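Local structure of UPF0311 protein RPA1785 (Rhodopseudomonas palustris, 3C5O) at residues D58-R63 with I68-K73; V22-A25 with G31-R34; I113-R118 with D145-D150. The protein is of unknown function but belongs to the UPF0311 (DUF3237) family and folds into a closed antiparallel beta barrel, as in allene oxide cyclase-like proteins. All blocks are in the same frame, centred on the assembly; numbering follows the deposited sequence.

How the interactions relate
From the N terminus, interaction 2 comes first: 22-25 and 31-34, with five residues between them, close the hairpin of strands 9-27 and 32-45. Interaction 1 follows, with 58-63 and 68-73, separated by four residues, closing the hairpin of strands 48-62 and 68-78. Interaction 3 spans a longer stretch, bringing 113-118 and 145-150 together across 26 intervening residues that include strand 136-142. The three loops follow in series, neither nesting nor crossing. Backbone pairing of strand 32-45 with strand 48-62 welds interaction 2 to interaction 1, while Leu70 carries interaction 1 to Phe115 and Thr117 of interaction 3. Interactions 2 and 3 stay about 9 Å apart at their nearest atoms, though strands 9-27 and 146-154 are neighbours in the barrel.

Interaction 1 (D58-R63 with I68-K73); sequences DFQIIR and IELEAK
With CG of Asp58 turned opposite its backbone N (chi1 -164°), the carboxylate leans over the partner strand and OD1 accepts the backbone N-H of Glu71 on its syn lone pair (Glu71 N to Asp58 OD1 2.7 Å). The extended chain of Gln60 carries NE2 to within 2.7 Å of Asp58 OD2, reached from above the carboxylate plane; both oxygens are thus gripped and the group's rotation is fixed. Replacing Asp58 by an alanine removes both oxygens and would probably leave Glu71 N and the Gln60 amide without their acceptor, the amide freer to turn. The ladder is interrupted here: Phe59 N still donates to Glu71 O (2.9 Å), but Glu71 N is taken by the carboxylate and Phe59 O accepts from a water. Regular pairing resumes where Glu69 N lies 2.9 Å from Ile61 O. At the turn, Arg63 NE binds the anti lone pair of Glu69 OE1 (2.7 Å) in a salt bridge, the guanidinium and carboxylate planes 86° apart. On the face shared with Asp58, Ile62 CG1 and Ile68 CG1 pack at 4.0 Å. The pair forms a beta hairpin in the barrel wall, between strands 32-45 and 83-93.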
ATOM      1  N   ASP B  58       4.540 -13.516   6.750  1.00 47.59           N
ATOM      2  CA  ASP B  58       5.278 -12.270   6.712  1.00 46.83           C
ATOM      3  C   ASP B  58       5.972 -12.197   5.366  1.00 47.32           C
ATOM      4  O   ASP B  58       6.737 -13.082   5.002  1.00 46.98           O
ATOM      5  CB  ASP B  58       6.281 -12.182   7.854  1.00 47.27           C
ATOM      6  CG  ASP B  58       6.795 -10.736   8.078  1.00 52.04           C
ATOM      7  OD1 ASP B  58       6.472  -9.833   7.269  1.00 53.91           O
ATOM      8  OD2 ASP B  58       7.501 -10.481   9.080  1.00 56.68           O
ATOM      9  N   PHE B  59       5.701 -11.130   4.635  1.00 47.57           N
ATOM     10  CA  PHE B  59       6.345 -10.878   3.352  1.00 48.69           C
ATOM     11  C   PHE B  59       7.466  -9.887   3.566  1.00 49.33           C
ATOM     12  O   PHE B  59       7.246  -8.751   3.994  1.00 49.85           O
ATOM     13  CB  PHE B  59       5.296 -10.367   2.374  1.00 49.26           C
ATOM     14  CG  PHE B  59       4.098 -11.262   2.285  1.00 48.42           C
ATOM     15  CD1 PHE B  59       4.059 -12.290   1.343  1.00 49.71           C
ATOM     16  CD2 PHE B  59       3.026 -11.105   3.165  1.00 51.26           C
ATOM     17  CE1 PHE B  59       2.972 -13.141   1.253  1.00 47.98           C
ATOM     18  CE2 PHE B  59       1.900 -11.967   3.094  1.00 51.53           C
ATOM     19  CZ  PHE B  59       1.891 -12.986   2.123  1.00 49.36           C
ATOM     20  N   GLN B  60       8.688 -10.323   3.323  1.00 49.60           N
ATOM     21  CA  GLN B  60       9.818  -9.561   3.778  1.00 49.57           C
ATOM     22  C   GLN B  60      10.701  -9.191   2.611  1.00 50.53           C
ATOM     23  O   GLN B  60      10.686  -9.863   1.586  1.00 50.96           O
ATOM     24  CB  GLN B  60      10.593 -10.352   4.854  1.00 49.60           C
ATOM     25  CG  GLN B  60       9.752 -10.675   6.096  1.00 49.03           C
ATOM     26  CD  GLN B  60      10.529 -11.368   7.201  1.00 50.61           C
ATOM     27  OE1 GLN B  60      11.595 -11.918   6.968  1.00 52.81           O
ATOM     28  NE2 GLN B  60       9.995 -11.324   8.425  1.00 50.83           N
ATOM     29  N   ILE B  61      11.430  -8.089   2.776  1.00 51.05           N
ATOM     30  CA  ILE B  61      12.541  -7.724   1.922  1.00 53.83           C
ATOM     31  C   ILE B  61      13.790  -7.539   2.779  1.00 54.67           C
ATOM     32  O   ILE B  61      13.775  -6.771   3.744  1.00 54.86           O
ATOM     33  CB  ILE B  61      12.277  -6.439   1.122  1.00 54.46           C
ATOM     34  CG1 ILE B  61      11.026  -6.612   0.251  1.00 54.68           C
ATOM     35  CG2 ILE B  61      13.543  -6.066   0.307  1.00 56.55           C
ATOM     36  CD1 ILE B  61      10.694  -5.446  -0.649  1.00 57.54           C
ATOM     37  N   ILE B  62      14.843  -8.274   2.445  1.00 55.44           N
ATOM     38  CA  ILE B  62      16.134  -8.068   3.052  1.00 57.12           C
ATOM     39  C   ILE B  62      16.903  -7.115   2.136  1.00 58.78           C
ATOM     40  O   ILE B  62      17.143  -7.433   0.975  1.00 58.99           O
ATOM     41  CB  ILE B  62      16.924  -9.393   3.190  1.00 58.39           C
ATOM     42  CG1 ILE B  62      16.148 -10.430   4.012  1.00 57.14           C
ATOM     43  CG2 ILE B  62      18.297  -9.149   3.822  1.00 59.21           C
ATOM     44  CD1 ILE B  62      16.775 -11.837   3.874  1.00 59.69           C
ATOM     45  N   ARG B  63      17.254  -5.945   2.665  1.00 59.53           N
ATOM     46  CA  ARG B  63      17.996  -4.938   1.942  1.00 62.34           C
ATOM     47  C   ARG B  63      19.455  -5.352   1.911  1.00 64.43           C
ATOM     48  O   ARG B  63      19.861  -6.206   2.711  1.00 63.93           O
ATOM     49  CB  ARG B  63      17.862  -3.584   2.638  1.00 63.11           C
ATOM     50  CG  ARG B  63      16.460  -2.985   2.695  1.00 63.45           C
ATOM     51  CD  ARG B  63      16.572  -1.685   3.531  1.00 70.08           C
ATOM     52  NE  ARG B  63      15.289  -1.096   3.948  1.00 72.30           N
ATOM     53  CZ  ARG B  63      15.169   0.048   4.636  1.00 74.29           C
ATOM     54  NH1 ARG B  63      16.253   0.737   5.000  1.00 75.14           N
ATOM     55  NH2 ARG B  63      13.964   0.506   4.964  1.00 73.00           N
ATOM     56  N   ILE B  68      15.833  -5.836   7.566  1.00 55.42           N
ATOM     57  CA  ILE B  68      14.654  -6.559   7.097  1.00 53.78           C
ATOM     58  C   ILE B  68      13.412  -5.705   7.262  1.00 52.71           C
ATOM     59  O   ILE B  68      13.138  -5.226   8.353  1.00 51.99           O
ATOM     60  CB  ILE B  68      14.471  -7.886   7.824  1.00 53.29           C
ATOM     61  CG1 ILE B  68      15.711  -8.764   7.609  1.00 55.84           C
ATOM     62  CG2 ILE B  68      13.236  -8.602   7.295  1.00 51.69           C
ATOM     63  CD1 ILE B  68      15.660 -10.085   8.362  1.00 57.48           C
ATOM     64  N   GLU B  69      12.709  -5.497   6.140  1.00 52.55           N
ATOM     65  CA  GLU B  69      11.423  -4.836   6.078  1.00 52.22           C
ATOM     66  C   GLU B  69      10.356  -5.910   6.276  1.00 51.08           C
ATOM     67  O   GLU B  69      10.311  -6.877   5.522  1.00 50.49           O
ATOM     68  CB  GLU B  69      11.256  -4.132   4.727  1.00 52.65           C
ATOM     69  CG  GLU B  69      12.222  -2.954   4.506  1.00 55.46           C
ATOM     70  CD  GLU B  69      12.103  -2.330   3.106  1.00 58.52           C
ATOM     71  OE1 GLU B  69      12.947  -1.480   2.742  1.00 61.37           O
ATOM     72  OE2 GLU B  69      11.158  -2.677   2.354  1.00 61.98           O
ATOM     73  N   LEU B  70       9.528  -5.769   7.319  1.00 50.43           N
ATOM     74  CA  LEU B  70       8.529  -6.773   7.601  1.00 50.05           C
ATOM     75  C   LEU B  70       7.170  -6.266   7.167  1.00 49.29           C
ATOM     76  O   LEU B  70       6.888  -5.073   7.225  1.00 48.02           O
ATOM     77  CB  LEU B  70       8.457  -7.071   9.096  1.00 50.67           C
ATOM     78  CG  LEU B  70       9.705  -6.801   9.930  1.00 54.25           C
ATOM     79  CD1 LEU B  70       9.210  -6.552  11.318  1.00 57.86           C
ATOM     80  CD2 LEU B  70      10.642  -7.956   9.874  1.00 55.36           C
ATOM     81  N   GLU B  71       6.322  -7.198   6.768  1.00 49.07           N
ATOM     82  CA  GLU B  71       4.970  -6.881   6.322  1.00 50.05           C
ATOM     83  C   GLU B  71       4.166  -8.143   6.498  1.00 48.56           C
ATOM     84  O   GLU B  71       4.072  -8.947   5.597  1.00 49.57           O
ATOM     85  CB  GLU B  71       5.011  -6.413   4.871  1.00 50.55           C
ATOM     86  CG  GLU B  71       3.707  -5.993   4.272  1.00 56.94           C
ATOM     87  CD  GLU B  71       3.939  -5.048   3.105  1.00 65.97           C
ATOM     88  OE1 GLU B  71       4.483  -5.484   2.033  1.00 68.85           O
ATOM     89  OE2 GLU B  71       3.622  -3.850   3.295  1.00 67.46           O
ATOM     90  N   ALA B  72       3.651  -8.347   7.702  1.00 48.22           N
ATOM     91  CA  ALA B  72       2.936  -9.570   8.032  1.00 47.60           C
ATOM     92  C   ALA B  72       1.419  -9.326   8.037  1.00 47.67           C
ATOM     93  O   ALA B  72       0.961  -8.315   8.546  1.00 46.82           O
ATOM     94  CB  ALA B  72       3.392 -10.082   9.396  1.00 48.18           C
ATOM     95  N   LYS B  73       0.663 -10.266   7.463  1.00 47.26           N
ATOM     96  CA  LYS B  73      -0.778 -10.198   7.430  1.00 46.51           C
ATOM     97  C   LYS B  73      -1.312 -11.523   7.915  1.00 45.92           C
ATOM     98  O   LYS B  73      -0.988 -12.568   7.385  1.00 45.78           O
ATOM     99  CB  LYS B  73      -1.265  -9.889   6.024  1.00 48.02           C
ATOM    100  CG  LYS B  73      -0.835  -8.519   5.545  1.00 49.21           C
ATOM    101  CD  LYS B  73      -1.295  -8.201   4.142  1.00 56.02           C
ATOM    102  CE  LYS B  73      -0.635  -6.875   3.718  1.00 61.47           C
ATOM    103  NZ  LYS B  73      -1.330  -6.220   2.578  1.00 64.86           N
TER
HETATM  104  O   HOH W   1       8.083  -6.561   2.974  1.00 54.92           O

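Interaction 2 (V22-A25 with G31-R34)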
ATOM      1  N   VAL B  22      11.281 -20.451   5.745  1.00 58.47           N
ATOM      2  CA  VAL B  22      11.489 -19.424   4.733  1.00 57.25           C
ATOM      3  C   VAL B  22      11.338 -19.936   3.295  1.00 57.91           C
ATOM      4  O   VAL B  22      11.962 -20.927   2.906  1.00 60.47           O
ATOM      5  CB  VAL B  22      12.856 -18.768   4.885  1.00 57.90           C
ATOM      6  CG1 VAL B  22      13.041 -17.716   3.817  1.00 57.99           C
ATOM      7  CG2 VAL B  22      12.978 -18.144   6.256  1.00 57.34           C
ATOM      8  N   THR B  23      10.506 -19.241   2.520  1.00 56.12           N
ATOM      9  CA  THR B  23      10.517 -19.341   1.058  1.00 56.66           C
ATOM     10  C   THR B  23      11.154 -18.080   0.514  1.00 55.35           C
ATOM     11  O   THR B  23      10.768 -16.970   0.873  1.00 53.83           O
ATOM     12  CB  THR B  23       9.087 -19.408   0.514  1.00 56.51           C
ATOM     13  OG1 THR B  23       8.488 -20.643   0.923  1.00 59.32           O
ATOM     14  CG2 THR B  23       9.065 -19.317  -1.026  1.00 56.45           C
ATOM     15  N   SER B  24      12.111 -18.229  -0.371  1.00 56.72           N
ATOM     16  CA  SER B  24      12.804 -17.082  -0.894  1.00 56.44           C
ATOM     17  C   SER B  24      12.548 -16.973  -2.399  1.00 57.50           C
ATOM     18  O   SER B  24      12.771 -17.931  -3.137  1.00 58.93           O
ATOM     19  CB  SER B  24      14.292 -17.205  -0.582  1.00 58.17           C
ATOM     20  OG  SER B  24      15.015 -16.197  -1.233  1.00 60.12           O
ATOM     21  N   ALA B  25      12.058 -15.809  -2.827  1.00 56.23           N
ATOM     22  CA  ALA B  25      11.811 -15.501  -4.250  1.00 57.92           C
ATOM     23  C   ALA B  25      13.094 -15.029  -4.945  1.00 60.22           C
ATOM     24  O   ALA B  25      13.267 -15.200  -6.168  1.00 61.50           O
ATOM     25  CB  ALA B  25      10.716 -14.454  -4.368  1.00 56.05           C
ATOM     26  N   GLY B  31      16.840  -5.562  -3.016  1.00 66.53           N
ATOM     27  CA  GLY B  31      16.875  -6.460  -1.876  1.00 65.43           C
ATOM     28  C   GLY B  31      16.325  -7.834  -2.205  1.00 64.32           C
ATOM     29  O   GLY B  31      15.937  -8.100  -3.342  1.00 65.76           O
ATOM     30  N   VAL B  32      16.292  -8.710  -1.206  1.00 62.57           N
ATOM     31  CA  VAL B  32      15.800 -10.085  -1.405  1.00 61.36           C
ATOM     32  C   VAL B  32      14.395 -10.304  -0.797  1.00 58.95           C
ATOM     33  O   VAL B  32      14.186 -10.062   0.394  1.00 57.98           O
ATOM     34  CB  VAL B  32      16.804 -11.157  -0.850  1.00 62.34           C
ATOM     35  CG1 VAL B  32      16.176 -12.552  -0.829  1.00 60.78           C
ATOM     36  CG2 VAL B  32      18.108 -11.170  -1.655  1.00 63.86           C
ATOM     37  N   ARG B  33      13.458 -10.764  -1.629  1.00 58.26           N
ATOM     38  CA  ARG B  33      12.108 -11.087  -1.211  1.00 56.73           C
ATOM     39  C   ARG B  33      12.039 -12.483  -0.584  1.00 56.88           C
ATOM     40  O   ARG B  33      12.468 -13.456  -1.190  1.00 59.69           O
ATOM     41  CB  ARG B  33      11.139 -10.972  -2.401  1.00 56.39           C
ATOM     42  CG  ARG B  33       9.765 -11.585  -2.147  1.00 54.08           C
ATOM     43  CD  ARG B  33       9.014 -10.821  -1.072  1.00 51.00           C
ATOM     44  NE  ARG B  33       8.652  -9.506  -1.567  1.00 49.86           N
ATOM     45  CZ  ARG B  33       8.100  -8.552  -0.842  1.00 50.10           C
ATOM     46  NH1 ARG B  33       7.791  -7.395  -1.406  1.00 50.88           N
ATOM     47  NH2 ARG B  33       7.850  -8.748   0.430  1.00 49.56           N
ATOM     48  N   ARG B  34      11.495 -12.573   0.618  1.00 55.46           N
ATOM     49  CA  ARG B  34      11.411 -13.827   1.341  1.00 56.00           C
ATOM     50  C   ARG B  34      10.051 -13.878   2.039  1.00 53.98           C
ATOM     51  O   ARG B  34       9.469 -12.827   2.365  1.00 53.09           O
ATOM     52  CB  ARG B  34      12.582 -13.953   2.319  1.00 57.08           C
ATOM     53  CG  ARG B  34      12.291 -13.466   3.691  1.00 59.48           C
ATOM     54  CD  ARG B  34      13.524 -12.993   4.421  1.00 65.31           C
ATOM     55  NE  ARG B  34      14.348 -14.054   4.993  1.00 68.75           N
ATOM     56  CZ  ARG B  34      14.544 -14.232   6.300  1.00 69.54           C
ATOM     57  NH1 ARG B  34      13.955 -13.436   7.201  1.00 66.02           N
ATOM     58  NH2 ARG B  34      15.329 -15.224   6.706  1.00 70.92           N
TER
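One backbone hydrogen bond joins the segments, from Ala25 N to Arg33 O (2.9 Å, angle at the hydrogen 147°). Arg34, which faces Ser24 in a non-hydrogen-bonded pair, brings its CA 3.2 Å from Thr23 O in a CA-H...O contact. The short strands run antiparallel but are splayed, with 144° between their directions. Side-chain packing is light. Ala25 CB touches Arg33 CG at 3.8 Å, and on the Ser24 side of the sheet Val32 CG1 comes 3.8 Å from Ser24 OG. The more extensive contact is made by Val22: its CG2 sits over one face of the Arg34 guanidinium, 3.8 Å from NH2, while CG1 reaches back to the CB and NE of the same arginine, so that one branch meets the flat head and the other the stem. The charged ends find their partners outside the pair. Bends at chi2 and chi3 (66° and 69°) lead the Arg33 guanidinium away from Ala25, and its NE forms a salt bridge with Glu122 of the second subunit; Arg34 NH1 is hydrogen-bonded to Gln60 OE1. The contact is thus the turn end of the hairpin of strands 9-27 and 32-45, with strand 48-62 bordering 32-34.

Interaction 3 (I113-R118 with D145-D150); sequences IYFRTR and DRVVID
Phe115 and Val147 meet where the end of the phenylalanine ring approaches a single methyl branch. Val147 CG1 lies 4.0 Å from Phe115 CZ and equally far from CE1, set obliquely to the ring, and the two side chains run at about a right angle to each other. CG of Phe115 lies opposite the backbone N (chi1 -173°), which sends the ring toward 145-150, while CG1 of Val147 takes the corresponding position on its own residue (chi1 170°). Ile149 contributes about as much as Val147. Its CG2 approaches Thr117 OG1 to 4.2 Å, a loose contact in which a methyl faces a hydroxyl. No hydrogen bond crosses between the segments, because strands 114-122 and 146-154 are not neighbours: strand 136-142 runs between them in the closed antiparallel barrel, and the side chains meet across it within the buried interior. Ala140 of that intervening strand touches both Phe115 and Ile149. The ring of Phe115 also makes a cation-pi interaction with Arg92, and the hydroxyl of Thr117 is hydrogen-bonded to Asn88. Ile149 packs in addition on Ile15 of strand 9-27, the neighbour of its own strand on the side away from strand 136-142.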
ATOM      1  N   ILE B 113      18.957  -6.569  19.332  1.00 63.01           N
ATOM      2  CA  ILE B 113      18.340  -6.465  18.028  1.00 60.44           C
ATOM      3  C   ILE B 113      17.255  -5.406  18.068  1.00 59.42           C
ATOM      4  O   ILE B 113      16.388  -5.431  18.946  1.00 59.51           O
ATOM      5  CB  ILE B 113      17.762  -7.826  17.555  1.00 58.63           C
ATOM      6  CG1 ILE B 113      18.865  -8.898  17.444  1.00 59.55           C
ATOM      7  CG2 ILE B 113      17.003  -7.676  16.229  1.00 55.04           C
ATOM      8  CD1 ILE B 113      20.013  -8.563  16.518  1.00 60.55           C
ATOM      9  N   TYR B 114      17.329  -4.461  17.130  1.00 59.06           N
ATOM     10  CA  TYR B 114      16.280  -3.471  16.956  1.00 57.32           C
ATOM     11  C   TYR B 114      15.171  -4.130  16.168  1.00 54.32           C
ATOM     12  O   TYR B 114      15.369  -4.506  15.012  1.00 54.09           O
ATOM     13  CB  TYR B 114      16.807  -2.225  16.227  1.00 57.88           C
ATOM     14  CG  TYR B 114      15.765  -1.122  16.139  1.00 56.88           C
ATOM     15  CD1 TYR B 114      15.614  -0.198  17.178  1.00 56.39           C
ATOM     16  CD2 TYR B 114      14.934  -1.001  15.013  1.00 52.91           C
ATOM     17  CE1 TYR B 114      14.658   0.817  17.100  1.00 56.90           C
ATOM     18  CE2 TYR B 114      13.984   0.002  14.925  1.00 52.71           C
ATOM     19  CZ  TYR B 114      13.844   0.899  15.969  1.00 55.22           C
ATOM     20  OH  TYR B 114      12.911   1.888  15.879  1.00 55.47           O
ATOM     21  N   PHE B 115      14.005  -4.295  16.786  1.00 52.79           N
ATOM     22  CA  PHE B 115      12.917  -4.995  16.140  1.00 50.27           C
ATOM     23  C   PHE B 115      11.585  -4.379  16.525  1.00 49.89           C
ATOM     24  O   PHE B 115      10.979  -4.761  17.548  1.00 50.52           O
ATOM     25  CB  PHE B 115      13.001  -6.491  16.466  1.00 49.90           C
ATOM     26  CG  PHE B 115      12.027  -7.353  15.716  1.00 47.60           C
ATOM     27  CD1 PHE B 115      11.953  -8.717  15.992  1.00 48.06           C
ATOM     28  CD2 PHE B 115      11.163  -6.817  14.765  1.00 48.32           C
ATOM     29  CE1 PHE B 115      11.042  -9.548  15.329  1.00 46.58           C
ATOM     30  CE2 PHE B 115      10.221  -7.644  14.083  1.00 48.86           C
ATOM     31  CZ  PHE B 115      10.164  -9.015  14.370  1.00 46.80           C
ATOM     32  N   ARG B 116      11.138  -3.428  15.695  1.00 48.50           N
ATOM     33  CA  ARG B 116       9.998  -2.583  15.993  1.00 47.31           C
ATOM     34  C   ARG B 116       9.070  -2.507  14.794  1.00 47.19           C
ATOM     35  O   ARG B 116       9.518  -2.478  13.628  1.00 47.02           O
ATOM     36  CB  ARG B 116      10.418  -1.170  16.445  1.00 48.43           C
ATOM     37  CG  ARG B 116      11.604  -1.113  17.472  1.00 48.90           C
ATOM     38  CD  ARG B 116      11.238  -1.402  18.953  1.00 48.39           C
ATOM     39  NE  ARG B 116      12.439  -1.263  19.807  1.00 51.71           N
ATOM     40  CZ  ARG B 116      13.311  -2.242  20.061  1.00 50.61           C
ATOM     41  NH1 ARG B 116      13.114  -3.446  19.583  1.00 48.62           N
ATOM     42  NH2 ARG B 116      14.374  -2.042  20.832  1.00 53.46           N
ATOM     43  N   THR B 117       7.772  -2.476  15.090  1.00 46.56           N
ATOM     44  CA  THR B 117       6.759  -2.529  14.066  1.00 47.22           C
ATOM     45  C   THR B 117       5.587  -1.630  14.420  1.00 47.68           C
ATOM     46  O   THR B 117       5.465  -1.145  15.554  1.00 48.40           O
ATOM     47  CB  THR B 117       6.161  -3.950  13.933  1.00 45.86           C
ATOM     48  OG1 THR B 117       5.252  -4.164  15.016  1.00 47.71           O
ATOM     49  CG2 THR B 117       7.211  -5.026  13.974  1.00 46.75           C
ATOM     50  N   ARG B 118       4.708  -1.424  13.443  1.00 47.70           N
ATOM     51  CA  ARG B 118       3.433  -0.758  13.713  1.00 48.45           C
ATOM     52  C   ARG B 118       2.329  -1.744  13.370  1.00 46.89           C
ATOM     53  O   ARG B 118       2.070  -1.974  12.202  1.00 45.81           O
ATOM     54  CB  ARG B 118       3.275   0.505  12.888  1.00 48.72           C
ATOM     55  CG  ARG B 118       2.027   1.254  13.276  1.00 52.12           C
ATOM     56  CD  ARG B 118       1.334   1.856  12.086  1.00 54.88           C
ATOM     57  NE  ARG B 118      -0.088   1.991  12.372  1.00 58.87           N
ATOM     58  CZ  ARG B 118      -0.953   2.636  11.602  1.00 59.91           C
ATOM     59  NH1 ARG B 118      -0.546   3.253  10.498  1.00 62.00           N
ATOM     60  NH2 ARG B 118      -2.225   2.693  11.965  1.00 64.36           N
ATOM     61  N   ASP B 145      11.507 -20.470  16.125  1.00 64.46           N
ATOM     62  CA  ASP B 145      10.195 -21.087  15.921  1.00 63.76           C
ATOM     63  C   ASP B 145       9.031 -20.110  15.997  1.00 60.26           C
ATOM     64  O   ASP B 145       7.894 -20.470  15.684  1.00 59.80           O
ATOM     65  CB  ASP B 145       9.973 -22.190  16.972  1.00 67.51           C
ATOM     66  CG  ASP B 145       9.985 -21.655  18.423  1.00 70.22           C
ATOM     67  OD1 ASP B 145      10.882 -20.857  18.795  1.00 73.56           O
ATOM     68  OD2 ASP B 145       9.104 -22.052  19.211  1.00 73.38           O
ATOM     69  N   ARG B 146       9.305 -18.881  16.421  1.00 57.83           N
ATOM     70  CA  ARG B 146       8.253 -17.922  16.723  1.00 55.07           C
ATOM     71  C   ARG B 146       8.772 -16.498  16.743  1.00 53.47           C
ATOM     72  O   ARG B 146       9.978 -16.275  16.754  1.00 53.92           O
ATOM     73  CB  ARG B 146       7.597 -18.239  18.079  1.00 56.31           C
ATOM     74  CG  ARG B 146       8.464 -17.906  19.283  1.00 58.36           C
ATOM     75  CD  ARG B 146       8.014 -18.638  20.537  1.00 61.99           C
ATOM     76  NE  ARG B 146       8.684 -18.135  21.744  1.00 64.91           N
ATOM     77  CZ  ARG B 146       9.916 -18.465  22.134  1.00 68.71           C
ATOM     78  NH1 ARG B 146      10.413 -17.952  23.245  1.00 71.10           N
ATOM     79  NH2 ARG B 146      10.663 -19.302  21.422  1.00 71.07           N
ATOM     80  N   VAL B 147       7.829 -15.553  16.728  1.00 51.80           N
ATOM     81  CA  VAL B 147       8.062 -14.123  16.903  1.00 50.29           C
ATOM     82  C   VAL B 147       7.115 -13.624  18.008  1.00 50.61           C
ATOM     83  O   VAL B 147       5.933 -13.956  17.999  1.00 49.59           O
ATOM     84  CB  VAL B 147       7.820 -13.351  15.581  1.00 49.72           C
ATOM     85  CG1 VAL B 147       7.833 -11.857  15.832  1.00 48.46           C
ATOM     86  CG2 VAL B 147       8.891 -13.732  14.506  1.00 45.52           C
ATOM     87  N   VAL B 148       7.657 -12.863  18.968  1.00 51.86           N
ATOM     88  CA  VAL B 148       6.935 -12.362  20.136  1.00 52.28           C
ATOM     89  C   VAL B 148       6.872 -10.841  20.066  1.00 52.18           C
ATOM     90  O   VAL B 148       7.889 -10.179  20.214  1.00 53.51           O
ATOM     91  CB  VAL B 148       7.646 -12.754  21.445  1.00 54.58           C
ATOM     92  CG1 VAL B 148       6.906 -12.205  22.683  1.00 55.75           C
ATOM     93  CG2 VAL B 148       7.789 -14.259  21.558  1.00 55.00           C
ATOM     94  N   ILE B 149       5.675 -10.291  19.864  1.00 51.36           N
ATOM     95  CA  ILE B 149       5.499  -8.855  19.694  1.00 50.71           C
ATOM     96  C   ILE B 149       4.797  -8.339  20.920  1.00 51.32           C
ATOM     97  O   ILE B 149       3.661  -8.720  21.186  1.00 51.22           O
ATOM     98  CB  ILE B 149       4.503  -8.468  18.541  1.00 49.42           C
ATOM     99  CG1 ILE B 149       4.331  -9.555  17.435  1.00 49.64           C
ATOM    100  CG2 ILE B 149       4.712  -6.988  18.086  1.00 49.53           C
ATOM    101  CD1 ILE B 149       5.389  -9.688  16.478  1.00 51.88           C
ATOM    102  N   ASP B 150       5.451  -7.445  21.637  1.00 52.13           N
ATOM    103  CA  ASP B 150       4.829  -6.741  22.737  1.00 53.13           C
ATOM    104  C   ASP B 150       4.215  -5.489  22.173  1.00 52.26           C
ATOM    105  O   ASP B 150       4.926  -4.623  21.654  1.00 52.95           O
ATOM    106  CB  ASP B 150       5.870  -6.394  23.785  1.00 55.01           C
ATOM    107  CG  ASP B 150       6.429  -7.618  24.447  1.00 58.34           C
ATOM    108  OD1 ASP B 150       5.635  -8.465  24.912  1.00 61.14           O
ATOM    109  OD2 ASP B 150       7.669  -7.735  24.512  1.00 64.47           O
TER